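Local structure of EvdMO1 (Micromonospora carbonacea, 5T39) at residues E35-G40 with A84-D89; L80-L85 with L102-R107; A131-L136 with Y154-P159; A146-G151 with G172-T177. The protein probably transfers a methyl group from S-adenosyl-L-methionine to a sugar during everninomicin biosynthesis, acting as the methyltransferase domain of a fused methyltransferase-oxidase. All blocks are in the same frame, centred on the assembly; numbering follows the deposited sequence.

Contact 1. Residues E35-G40 with A84-D89; sequences EPWVNG and ALEGAD. With SAH (S-adenosyl-L-homocysteine), chain B.
The carboxylate of E86 lies against the edge of the W37 indole, OE1 3.6 Å from CE3, with the ring and carboxylate planes 66° apart. E86 belongs to the glycine-rich loop after the first strand of this Rossmann-like methyltransferase, the sequence signature usually called motif I; residues 35-40 come from the loop behind helix 24-33. Its two oxygens accept from successive backbone N-H groups. V38 N reaches the syn lone pair of OE2 at 2.8 Å and almost straight (175°), while N39 N meets OE1 at 2.9 Å, also on the syn side but somewhat out of plane. The extended chain beyond CG carries the carboxylate to the backbone of residues 37-39. A salt bridge from R113 to OE2 would be expected to favour the charged form, and W37 is held separately through NE1 by the carbonyl of A31. Beside this polar grip, V38 CG1 touches L85 CD2 at 4.2 Å. L85 CD2 also packs on CB of S-adenosyl-L-homocysteine (3.7 Å), which puts L85 between the N-terminal loop and the ligand. A type II' turn from A84 to G87 shapes the loop. A water donates to both E86 OE1 and G40 O, each at 2.8 Å.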
# COMPACT_ATOMS: atom_id res chain seq x y z
N GLU A 35 -6.76 17.47 9.78
CA GLU A 35 -6.82 17.99 8.42
C GLU A 35 -5.46 18.58 8.02
O GLU A 35 -4.76 19.15 8.87
CB GLU A 35 -7.90 19.05 8.29
CG GLU A 35 -9.30 18.50 8.51
CD GLU A 35 -10.41 19.35 7.92
OE1 GLU A 35 -11.19 19.91 8.72
OE2 GLU A 35 -10.54 19.40 6.68
N PRO A 36 -5.09 18.51 6.74
CA PRO A 36 -5.90 18.02 5.62
C PRO A 36 -5.80 16.51 5.43
O PRO A 36 -4.70 15.93 5.44
CB PRO A 36 -5.28 18.73 4.41
CG PRO A 36 -3.84 18.91 4.79
CD PRO A 36 -3.87 19.20 6.28
N TRP A 37 -6.95 15.88 5.21
CA TRP A 37 -7.02 14.48 4.83
C TRP A 37 -6.84 14.31 3.33
O TRP A 37 -7.16 15.20 2.53
CB TRP A 37 -8.38 13.89 5.22
CG TRP A 37 -8.61 13.78 6.71
CD1 TRP A 37 -8.78 14.80 7.61
CD2 TRP A 37 -8.70 12.57 7.46
NE1 TRP A 37 -8.97 14.28 8.87
CE2 TRP A 37 -8.93 12.92 8.80
CE3 TRP A 37 -8.63 11.21 7.11
CZ2 TRP A 37 -9.07 11.96 9.79
CZ3 TRP A 37 -8.77 10.28 8.09
CH2 TRP A 37 -8.97 10.65 9.42
N VAL A 38 -6.37 13.12 2.96
CA VAL A 38 -6.23 12.74 1.56
C VAL A 38 -7.52 12.13 1.04
O VAL A 38 -7.97 12.45 -0.07
CB VAL A 38 -5.05 11.76 1.38
CG1 VAL A 38 -4.98 11.23 -0.05
CG2 VAL A 38 -3.76 12.43 1.76
N ASN A 39 -8.13 11.24 1.80
CA ASN A 39 -9.35 10.60 1.33
C ASN A 39 -10.56 10.95 2.15
O ASN A 39 -11.63 10.40 1.91
CB ASN A 39 -9.18 9.09 1.26
CG ASN A 39 -8.21 8.67 0.18
OD1 ASN A 39 -8.19 9.24 -0.91
ND2 ASN A 39 -7.40 7.67 0.48
N GLY A 40 -10.43 11.90 3.06
CA GLY A 40 -11.55 12.37 3.84
C GLY A 40 -11.86 11.41 4.97
O GLY A 40 -11.23 10.35 5.11
N ALA A 84 0.25 2.34 4.21
CA ALA A 84 -1.13 2.25 4.67
C ALA A 84 -1.91 3.57 4.59
O ALA A 84 -3.14 3.53 4.71
CB ALA A 84 -1.14 1.71 6.09
N LEU A 85 -1.23 4.70 4.39
CA LEU A 85 -1.90 5.99 4.23
C LEU A 85 -2.79 6.31 5.44
O LEU A 85 -2.27 6.51 6.54
CB LEU A 85 -2.60 6.10 2.87
CG LEU A 85 -3.25 7.43 2.49
CD1 LEU A 85 -2.37 8.61 2.82
CD2 LEU A 85 -3.63 7.42 1.01
N GLU A 86 -4.12 6.34 5.26
CA GLU A 86 -5.08 6.69 6.31
C GLU A 86 -5.84 5.46 6.80
O GLU A 86 -6.85 5.59 7.49
CB GLU A 86 -6.01 7.79 5.81
CG GLU A 86 -5.24 9.06 5.54
CD GLU A 86 -5.98 10.15 4.78
OE1 GLU A 86 -7.01 9.90 4.14
OE2 GLU A 86 -5.49 11.29 4.83
N GLY A 87 -5.32 4.28 6.50
CA GLY A 87 -5.84 3.04 7.04
C GLY A 87 -7.07 2.47 6.37
O GLY A 87 -7.65 1.53 6.91
N ALA A 88 -7.47 2.98 5.21
CA ALA A 88 -8.73 2.51 4.62
C ALA A 88 -8.64 1.03 4.22
O ALA A 88 -9.57 0.25 4.47
CB ALA A 88 -9.11 3.38 3.43
N ASP A 89 -7.55 0.64 3.54
CA ASP A 89 -7.40 -0.77 3.19
C ASP A 89 -7.14 -1.61 4.44
O ASP A 89 -7.62 -2.75 4.54
CB ASP A 89 -6.24 -0.99 2.20
CG ASP A 89 -6.54 -0.51 0.80
OD1 ASP A 89 -7.73 -0.38 0.43
OD2 ASP A 89 -5.55 -0.30 0.05
N SAH B . -1.70 1.97 -0.29
CA SAH B . -2.65 3.07 -0.38
CB SAH B . -1.96 4.43 -0.40
CG SAH B . -1.03 4.63 -1.59
SD SAH B . -0.33 6.30 -1.62
C SAH B . -3.49 2.93 -1.63
O SAH B . -4.45 3.68 -1.84
OXT SAH B . -3.20 2.05 -2.45
C5' SAH B . 1.34 5.90 -1.04
C4' SAH B . 1.46 5.70 0.47
O4' SAH B . 2.74 5.13 0.73
C3' SAH B . 1.37 7.00 1.25
O3' SAH B . 0.69 6.85 2.48
C2' SAH B . 2.84 7.34 1.45
O2' SAH B . 3.15 8.22 2.52
C1' SAH B . 3.44 5.96 1.64
N9 SAH B . 4.87 5.86 1.34
C8 SAH B . 5.54 6.42 0.28
N7 SAH B . 6.84 6.08 0.32
C5 SAH B . 7.00 5.30 1.42
C6 SAH B . 8.12 4.68 1.98
N6 SAH B . 9.34 4.78 1.48
N1 SAH B . 7.94 3.94 3.11
C2 SAH B . 6.71 3.84 3.68
N3 SAH B . 5.59 4.45 3.19
C4 SAH B . 5.78 5.15 2.06
O HOH W 1 -9.27 8.43 4.78

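Contact 2. Residues L80-L85 with L102-R107; sequences LELGAL and LGLEGR. With SAH (S-adenosyl-L-homocysteine), chain B.
L80-L82 and L102-E105 run as neighbouring parallel strands, their axes 4.8 Å apart at closest and 17° from exact alignment. E81 sits at the centre of the ladder: its N donates to L102 O (2.8 Å) and its O accepts from L104 N (2.9 Å). Past the strand end L104 O takes A84 N as well, together with a weak bond from G83 N. On the face that carries the leucines, L82 and L104 lie side by side, CD2 of L82 3.9 Å from CD1 of L104. L80 CD1 crosses obliquely to reach the same L104 CD1, at 4.0 Å. E81 points to the opposite face, where T90 OG1 is hydrogen-bonded to its OE2. The pair of strands, with helix 88-94 between them, is the first beta-alpha-beta unit of the Rossmann-like fold, and its C-terminal edge carries the cofactor site. There G83 O accepts from the amine of S-adenosyl-L-homocysteine. E105, at the end of the second strand, grips the ribose diol as the acidic residue commonly does in this family: OE1 takes O2' and OE2 takes O3', both at 2.7 Å. A bend at chi2 (51°) brings its carboxylate back toward 80-85. L85 N adds a bond of 2.9 Å to OE2 from above the carboxylate plane, and N110 and R107 N help fix OE1. R107 lays CD 3.3 Å from O2', and its NE binds R207 O.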
# COMPACT_ATOMS: atom_id res chain seq x y z
N LEU A 80 0.74 -8.22 5.91
CA LEU A 80 1.55 -7.02 5.94
C LEU A 80 1.05 -6.08 4.86
O LEU A 80 0.99 -6.48 3.69
CB LEU A 80 3.02 -7.37 5.68
CG LEU A 80 4.00 -6.20 5.62
CD1 LEU A 80 4.05 -5.46 6.95
CD2 LEU A 80 5.38 -6.70 5.23
N GLU A 81 0.71 -4.85 5.23
CA GLU A 81 0.29 -3.83 4.27
C GLU A 81 1.35 -2.74 4.22
O GLU A 81 1.75 -2.20 5.26
CB GLU A 81 -1.06 -3.23 4.66
CG GLU A 81 -1.45 -2.08 3.74
CD GLU A 81 -2.59 -1.28 4.24
OE1 GLU A 81 -3.08 -0.43 3.47
OE2 GLU A 81 -2.97 -1.47 5.41
N LEU A 82 1.81 -2.42 3.02
CA LEU A 82 2.85 -1.42 2.83
C LEU A 82 2.26 -0.11 2.30
O LEU A 82 1.59 -0.10 1.27
CB LEU A 82 3.90 -1.95 1.85
CG LEU A 82 4.53 -3.28 2.26
CD1 LEU A 82 5.52 -3.72 1.22
CD2 LEU A 82 5.18 -3.21 3.62
N GLY A 83 2.55 0.99 2.96
CA GLY A 83 2.02 2.28 2.54
C GLY A 83 0.56 2.46 2.91
O GLY A 83 -0.28 2.74 2.05
N ALA A 84 0.25 2.34 4.21
CA ALA A 84 -1.13 2.25 4.67
C ALA A 84 -1.91 3.57 4.59
O ALA A 84 -3.14 3.53 4.71
CB ALA A 84 -1.14 1.71 6.09
N LEU A 85 -1.23 4.70 4.39
CA LEU A 85 -1.90 5.99 4.23
C LEU A 85 -2.79 6.31 5.44
O LEU A 85 -2.27 6.51 6.54
CB LEU A 85 -2.60 6.10 2.87
CG LEU A 85 -3.25 7.43 2.49
CD1 LEU A 85 -2.37 8.61 2.82
CD2 LEU A 85 -3.63 7.42 1.01
N LEU A 102 -0.50 -5.91 10.00
CA LEU A 102 0.51 -4.92 10.31
C LEU A 102 0.57 -3.96 9.14
O LEU A 102 0.88 -4.39 8.02
CB LEU A 102 1.88 -5.56 10.54
CG LEU A 102 3.04 -4.58 10.77
CD1 LEU A 102 2.84 -3.70 11.99
CD2 LEU A 102 4.35 -5.34 10.90
N GLY A 103 0.25 -2.70 9.37
CA GLY A 103 0.32 -1.67 8.34
C GLY A 103 1.50 -0.75 8.60
O GLY A 103 1.65 -0.22 9.70
N LEU A 104 2.32 -0.56 7.57
CA LEU A 104 3.49 0.31 7.64
C LEU A 104 3.22 1.57 6.85
O LEU A 104 2.69 1.51 5.73
CB LEU A 104 4.72 -0.39 7.08
CG LEU A 104 5.09 -1.71 7.77
CD1 LEU A 104 6.36 -2.25 7.17
CD2 LEU A 104 5.21 -1.55 9.29
N GLU A 105 3.62 2.71 7.40
CA GLU A 105 3.38 3.99 6.75
C GLU A 105 4.57 4.89 6.99
O GLU A 105 5.06 5.01 8.12
CB GLU A 105 2.08 4.62 7.27
CG GLU A 105 1.84 6.06 6.84
CD GLU A 105 1.98 6.29 5.36
OE1 GLU A 105 2.49 7.39 4.99
OE2 GLU A 105 1.60 5.40 4.55
N GLY A 106 5.05 5.54 5.94
CA GLY A 106 6.25 6.35 6.02
C GLY A 106 6.09 7.78 6.47
O GLY A 106 7.09 8.38 6.88
N ARG A 107 4.89 8.35 6.39
CA ARG A 107 4.66 9.74 6.74
C ARG A 107 3.90 9.81 8.06
O ARG A 107 2.79 9.28 8.17
CB ARG A 107 3.90 10.45 5.62
CG ARG A 107 4.76 10.66 4.40
CD ARG A 107 4.01 11.30 3.23
NE ARG A 107 4.95 11.52 2.13
CZ ARG A 107 5.84 12.50 2.06
NH1 ARG A 107 5.86 13.46 2.98
NH2 ARG A 107 6.69 12.53 1.05
N SAH B . -1.70 1.97 -0.29
CA SAH B . -2.65 3.07 -0.38
CB SAH B . -1.96 4.43 -0.40
CG SAH B . -1.03 4.63 -1.59
SD SAH B . -0.33 6.30 -1.62
C SAH B . -3.49 2.93 -1.63
O SAH B . -4.45 3.68 -1.84
OXT SAH B . -3.20 2.05 -2.45
C5' SAH B . 1.34 5.90 -1.04
C4' SAH B . 1.46 5.70 0.47
O4' SAH B . 2.74 5.13 0.73
C3' SAH B . 1.37 7.00 1.25
O3' SAH B . 0.69 6.85 2.48
C2' SAH B . 2.84 7.34 1.45
O2' SAH B . 3.15 8.22 2.52
C1' SAH B . 3.44 5.96 1.64
N9 SAH B . 4.87 5.86 1.34
C8 SAH B . 5.54 6.42 0.28
N7 SAH B . 6.84 6.08 0.32
C5 SAH B . 7.00 5.30 1.42
C6 SAH B . 8.12 4.68 1.98
N6 SAH B . 9.34 4.78 1.48
N1 SAH B . 7.94 3.94 3.11
C2 SAH B . 6.71 3.84 3.68
N3 SAH B . 5.59 4.45 3.19
C4 SAH B . 5.78 5.15 2.06

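Contact 3. Residues A131-L136 with Y154-P159; sequences ADVETL and YHVREP. With SAH (S-adenosyl-L-homocysteine), chain B.
E134 crosses R157 at about a right angle, its OE2 over one face of the guanidinium and the two planes 35° apart. The salt bridge is therefore long, 3.6 Å from OE2 to NE, and rests on charge, since no guanidinium N-H points at that oxygen. The directed bond comes from the backbone: R157 N meets the same OE2 at 2.9 Å and 176°. A bend at chi3 (-72°) turns the R157 head back so that its face lies under OE2; NH1 pairs with E158 OE2 at 2.8 Å, making a salt-bridge network, while NE and E134 OE1 both bond to S210 OG. E134 and V156 run antiparallel, OE2 3.6 Å from V156 CB, while V133 CG2 rests on V156 CG1 at 4.1 Å. D132 OD1 forms an Asx turn with E134 N and also accepts from N6 of S-adenosyl-L-homocysteine (3.0 Å). V133 N donates to adenine N1, also at 3.0 Å; the two bonds read the base's Watson-Crick edge. A water accepting from N6 lies in hydrogen-bonding range of E134 OE1 and H155 O. Loop 131-136 leaves strand 126-130; loop 154-159 leads into helix 159-169 and borders strand 212-216, R157 on D212 and P159 on L216.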
# COMPACT_ATOMS: atom_id res chain seq x y z
N ALA A 131 7.42 3.51 9.28
CA ALA A 131 8.53 2.80 8.67
C ALA A 131 8.79 3.40 7.29
O ALA A 131 7.86 3.79 6.59
CB ALA A 131 8.24 1.31 8.51
N ASP A 132 10.06 3.40 6.90
CA ASP A 132 10.46 3.72 5.54
C ASP A 132 10.83 2.40 4.88
O ASP A 132 11.82 1.78 5.25
CB ASP A 132 11.67 4.66 5.56
CG ASP A 132 12.18 5.01 4.18
OD1 ASP A 132 11.76 4.40 3.18
OD2 ASP A 132 13.03 5.92 4.10
N VAL A 133 10.02 1.96 3.92
CA VAL A 133 10.27 0.65 3.31
C VAL A 133 11.60 0.59 2.58
O VAL A 133 12.07 -0.51 2.30
CB VAL A 133 9.12 0.18 2.39
CG1 VAL A 133 7.81 0.09 3.16
CG2 VAL A 133 9.00 1.06 1.15
N GLU A 134 12.19 1.73 2.23
CA GLU A 134 13.48 1.74 1.55
C GLU A 134 14.64 1.46 2.49
O GLU A 134 15.72 1.12 2.01
CB GLU A 134 13.71 3.09 0.83
CG GLU A 134 12.63 3.50 -0.16
CD GLU A 134 13.04 4.68 -1.06
OE1 GLU A 134 12.88 5.88 -0.66
OE2 GLU A 134 13.52 4.38 -2.17
N THR A 135 14.45 1.58 3.81
CA THR A 135 15.54 1.35 4.76
C THR A 135 15.22 0.32 5.83
O THR A 135 16.15 -0.17 6.48
CB THR A 135 15.94 2.66 5.46
OG1 THR A 135 14.83 3.15 6.20
CG2 THR A 135 16.37 3.72 4.44
N LEU A 136 13.96 -0.06 6.00
CA LEU A 136 13.58 -1.01 7.03
C LEU A 136 14.23 -2.37 6.78
O LEU A 136 14.27 -2.86 5.65
CB LEU A 136 12.07 -1.17 6.97
CG LEU A 136 11.42 -2.20 7.89
CD1 LEU A 136 11.59 -1.80 9.34
CD2 LEU A 136 9.95 -2.36 7.54
N TYR A 154 5.83 2.71 -7.26
CA TYR A 154 6.28 3.84 -8.07
C TYR A 154 6.65 5.05 -7.22
O TYR A 154 6.86 6.14 -7.76
CB TYR A 154 5.25 4.18 -9.15
CG TYR A 154 3.85 4.39 -8.63
CD1 TYR A 154 3.00 3.31 -8.44
CD2 TYR A 154 3.39 5.66 -8.33
CE1 TYR A 154 1.72 3.50 -7.96
CE2 TYR A 154 2.11 5.85 -7.86
CZ TYR A 154 1.28 4.76 -7.67
OH TYR A 154 -0.00 4.95 -7.19
N HIS A 155 6.78 4.87 -5.90
CA HIS A 155 7.25 5.89 -4.98
C HIS A 155 8.61 5.57 -4.37
O HIS A 155 9.03 6.26 -3.43
CB HIS A 155 6.24 6.13 -3.86
CG HIS A 155 4.94 6.71 -4.31
ND1 HIS A 155 4.85 7.96 -4.88
CD2 HIS A 155 3.67 6.23 -4.25
CE1 HIS A 155 3.58 8.23 -5.15
NE2 HIS A 155 2.85 7.19 -4.79
N VAL A 156 9.32 4.56 -4.89
CA VAL A 156 10.62 4.18 -4.35
C VAL A 156 11.69 4.24 -5.44
O VAL A 156 11.40 4.22 -6.64
CB VAL A 156 10.60 2.80 -3.65
CG1 VAL A 156 9.55 2.78 -2.53
CG2 VAL A 156 10.37 1.67 -4.64
N ARG A 157 12.94 4.32 -4.99
CA ARG A 157 14.08 4.40 -5.89
C ARG A 157 14.43 3.06 -6.54
O ARG A 157 14.90 3.04 -7.68
CB ARG A 157 15.32 4.88 -5.14
CG ARG A 157 15.27 6.32 -4.71
CD ARG A 157 16.55 6.73 -4.00
NE ARG A 157 16.63 6.13 -2.67
CZ ARG A 157 17.29 5.02 -2.35
NH1 ARG A 157 17.98 4.34 -3.26
NH2 ARG A 157 17.26 4.58 -1.10
N GLU A 158 14.25 1.95 -5.81
CA GLU A 158 14.69 0.63 -6.25
C GLU A 158 13.52 -0.33 -6.10
O GLU A 158 13.47 -1.13 -5.15
CB GLU A 158 15.92 0.17 -5.47
CG GLU A 158 17.12 1.01 -5.79
CD GLU A 158 17.73 1.63 -4.60
OE1 GLU A 158 17.10 1.63 -3.52
OE2 GLU A 158 18.85 2.17 -4.78
N PRO A 159 12.55 -0.27 -7.01
CA PRO A 159 11.34 -1.08 -6.84
C PRO A 159 11.62 -2.58 -6.76
O PRO A 159 10.92 -3.30 -6.03
CB PRO A 159 10.48 -0.69 -8.05
CG PRO A 159 11.43 -0.08 -9.02
CD PRO A 159 12.44 0.64 -8.17
N SAH B . -1.70 1.97 -0.29
CA SAH B . -2.65 3.07 -0.38
CB SAH B . -1.96 4.43 -0.40
CG SAH B . -1.03 4.63 -1.59
SD SAH B . -0.33 6.30 -1.62
C SAH B . -3.49 2.93 -1.63
O SAH B . -4.45 3.68 -1.84
OXT SAH B . -3.20 2.05 -2.45
C5' SAH B . 1.34 5.90 -1.04
C4' SAH B . 1.46 5.70 0.47
O4' SAH B . 2.74 5.13 0.73
C3' SAH B . 1.37 7.00 1.25
O3' SAH B . 0.69 6.85 2.48
C2' SAH B . 2.84 7.34 1.45
O2' SAH B . 3.15 8.22 2.52
C1' SAH B . 3.44 5.96 1.64
N9 SAH B . 4.87 5.86 1.34
C8 SAH B . 5.54 6.42 0.28
N7 SAH B . 6.84 6.08 0.32
C5 SAH B . 7.00 5.30 1.42
C6 SAH B . 8.12 4.68 1.98
N6 SAH B . 9.34 4.78 1.48
N1 SAH B . 7.94 3.94 3.11
C2 SAH B . 6.71 3.84 3.68
N3 SAH B . 5.59 4.45 3.19
C4 SAH B . 5.78 5.15 2.06
O HOH W 2 10.14 6.32 -0.82
O HOH W 3 14.21 1.95 -2.93

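Contact 4. Residues A146-G151 with G172-T177; sequences AVLCAG and GIYLST. With SAH (S-adenosyl-L-homocysteine), chain B.
L148 sets its CD1 methyl against the ring of Y174, 3.5 Å from CD2, the two side chains lying alongside and pointing the same way. They belong to adjacent parallel strands, 146-150 and 172-177, in the central sheet of the Rossmann-like fold, joined by helix 159-169 as a beta-alpha-beta crossover. The ladder is regular: Y174 N binds V147 O and C149 N binds Y174 O, each at 2.9 Å. On the face opposite Y174, I173 CD1 reaches forward along the sheet to press on C149 CB (4.0 Å). L175 CD1 settles against the C149 carbonyl, 3.4 Å from C149 O and 3.9 Å from C149 SG. C149 has its sulfur anti to the backbone N (chi1 -178°), which places it beside L175; I173 meets its CB and L175 its SG. Helix 159-169 roofs this side through L162, L163 and A166. Helix 62-72 covers the other face, F69 on L148 and A68 on Y174. At the start of the pair, A146 CB lies near the carbonyl oxygen of G172. Toward the C-terminal end the relief is low: A150 CB meets S176 CB at 3.9 Å, and G151 N bonds to S176 O. The strand end borders the ligand, G151 O standing 3.3 Å from C5' of S-adenosyl-L-homocysteine and A150 O accepting from its amine N at 2.8 Å.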
# COMPACT_ATOMS: atom_id res chain seq x y z
N ALA A 146 0.60 -13.06 3.32
CA ALA A 146 0.61 -12.29 2.10
C ALA A 146 0.89 -10.84 2.45
O ALA A 146 0.68 -10.38 3.58
CB ALA A 146 -0.70 -12.43 1.33
N VAL A 147 1.38 -10.12 1.44
CA VAL A 147 1.72 -8.71 1.51
C VAL A 147 0.82 -7.95 0.55
O VAL A 147 0.70 -8.33 -0.62
CB VAL A 147 3.20 -8.49 1.12
CG1 VAL A 147 3.56 -7.02 1.11
CG2 VAL A 147 4.11 -9.26 2.05
N LEU A 148 0.21 -6.87 1.03
CA LEU A 148 -0.50 -5.93 0.18
C LEU A 148 0.46 -4.79 -0.13
O LEU A 148 0.98 -4.15 0.79
CB LEU A 148 -1.77 -5.40 0.85
CG LEU A 148 -2.53 -4.32 0.07
CD1 LEU A 148 -2.96 -4.82 -1.30
CD2 LEU A 148 -3.74 -3.84 0.85
N CYS A 149 0.70 -4.54 -1.43
CA CYS A 149 1.59 -3.48 -1.88
C CYS A 149 0.89 -2.73 -3.00
O CYS A 149 1.07 -3.03 -4.19
CB CYS A 149 2.92 -4.06 -2.33
SG CYS A 149 4.11 -2.83 -2.85
N ALA A 150 0.06 -1.76 -2.63
CA ALA A 150 -0.74 -1.01 -3.58
C ALA A 150 -0.34 0.46 -3.52
O ALA A 150 -0.12 1.02 -2.44
CB ALA A 150 -2.23 -1.15 -3.28
N GLY A 151 -0.23 1.08 -4.68
CA GLY A 151 0.01 2.51 -4.71
C GLY A 151 1.36 2.94 -4.18
O GLY A 151 1.52 4.10 -3.81
N GLY A 172 3.37 -14.53 -0.83
CA GLY A 172 2.32 -13.95 -1.64
C GLY A 172 2.36 -12.44 -1.63
O GLY A 172 2.60 -11.84 -0.58
N ILE A 173 2.12 -11.83 -2.78
CA ILE A 173 2.00 -10.38 -2.88
C ILE A 173 0.81 -10.03 -3.75
O ILE A 173 0.59 -10.63 -4.81
CB ILE A 173 3.31 -9.74 -3.39
CG1 ILE A 173 3.24 -8.20 -3.28
CG2 ILE A 173 3.64 -10.20 -4.82
CD1 ILE A 173 4.56 -7.53 -3.57
N TYR A 174 0.04 -9.04 -3.31
CA TYR A 174 -1.00 -8.40 -4.12
C TYR A 174 -0.42 -7.04 -4.46
O TYR A 174 -0.25 -6.20 -3.58
CB TYR A 174 -2.29 -8.29 -3.32
CG TYR A 174 -3.47 -7.72 -4.06
CD1 TYR A 174 -4.51 -8.54 -4.49
CD2 TYR A 174 -3.57 -6.36 -4.33
CE1 TYR A 174 -5.60 -8.03 -5.15
CE2 TYR A 174 -4.66 -5.84 -4.98
CZ TYR A 174 -5.68 -6.69 -5.39
OH TYR A 174 -6.79 -6.21 -6.04
N LEU A 175 -0.05 -6.86 -5.72
CA LEU A 175 0.70 -5.69 -6.17
C LEU A 175 -0.17 -4.88 -7.13
O LEU A 175 -0.57 -5.38 -8.17
CB LEU A 175 1.97 -6.15 -6.89
CG LEU A 175 2.81 -5.03 -7.50
CD1 LEU A 175 3.41 -4.16 -6.40
CD2 LEU A 175 3.89 -5.61 -8.40
N SER A 176 -0.41 -3.62 -6.78
CA SER A 176 -1.10 -2.69 -7.67
C SER A 176 -0.13 -1.54 -7.91
O SER A 176 0.32 -0.91 -6.95
CB SER A 176 -2.39 -2.20 -7.02
OG SER A 176 -3.06 -1.27 -7.85
N THR A 177 0.23 -1.31 -9.18
CA THR A 177 1.25 -0.33 -9.49
C THR A 177 1.07 0.21 -10.89
O THR A 177 0.48 -0.43 -11.76
CB THR A 177 2.65 -0.94 -9.34
OG1 THR A 177 3.65 0.09 -9.44
CG2 THR A 177 2.92 -2.04 -10.35
N SAH B . -1.70 1.97 -0.29
CA SAH B . -2.65 3.07 -0.38
CB SAH B . -1.96 4.43 -0.40
CG SAH B . -1.03 4.63 -1.59
SD SAH B . -0.33 6.30 -1.62
C SAH B . -3.49 2.93 -1.63
O SAH B . -4.45 3.68 -1.84
OXT SAH B . -3.20 2.05 -2.45
C5' SAH B . 1.34 5.90 -1.04
C4' SAH B . 1.46 5.70 0.47
O4' SAH B . 2.74 5.13 0.73
C3' SAH B . 1.37 7.00 1.25
O3' SAH B . 0.69 6.85 2.48
C2' SAH B . 2.84 7.34 1.45
O2' SAH B . 3.15 8.22 2.52
C1' SAH B . 3.44 5.96 1.64
N9 SAH B . 4.87 5.86 1.34
C8 SAH B . 5.54 6.42 0.28
N7 SAH B . 6.84 6.08 0.32
C5 SAH B . 7.00 5.30 1.42
C6 SAH B . 8.12 4.68 1.98
N6 SAH B . 9.34 4.78 1.48
N1 SAH B . 7.94 3.94 3.11
C2 SAH B . 6.71 3.84 3.68
N3 SAH B . 5.59 4.45 3.19
C4 SAH B . 5.78 5.15 2.06
O HOH W 4 2.52 -0.71 -5.30

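Overall arrangement
From the N terminus, contact 1 closes the longest loop, bringing the segment after helix 24-33 back to the start of helix 88-94. Contact 2 begins where contact 1 ends, sharing A84 and L85, and closes the loop through helix 88-94 to strand 100-105. Contacts 3 and 4 follow and cross: 131-136, 146-151, 154-159 and 172-177 come in that order, so their segments alternate. Contacts 2 and 4 meet in the central sheet, where strands 78-82 and 146-150 are neighbours. Contact 3 is joined to contact 2 at E105 and A131. All four touch S-adenosyl-L-homocysteine, along the C-terminal edge of the parallel strands; contacts 1 and 3 have centres about 20 Å apart.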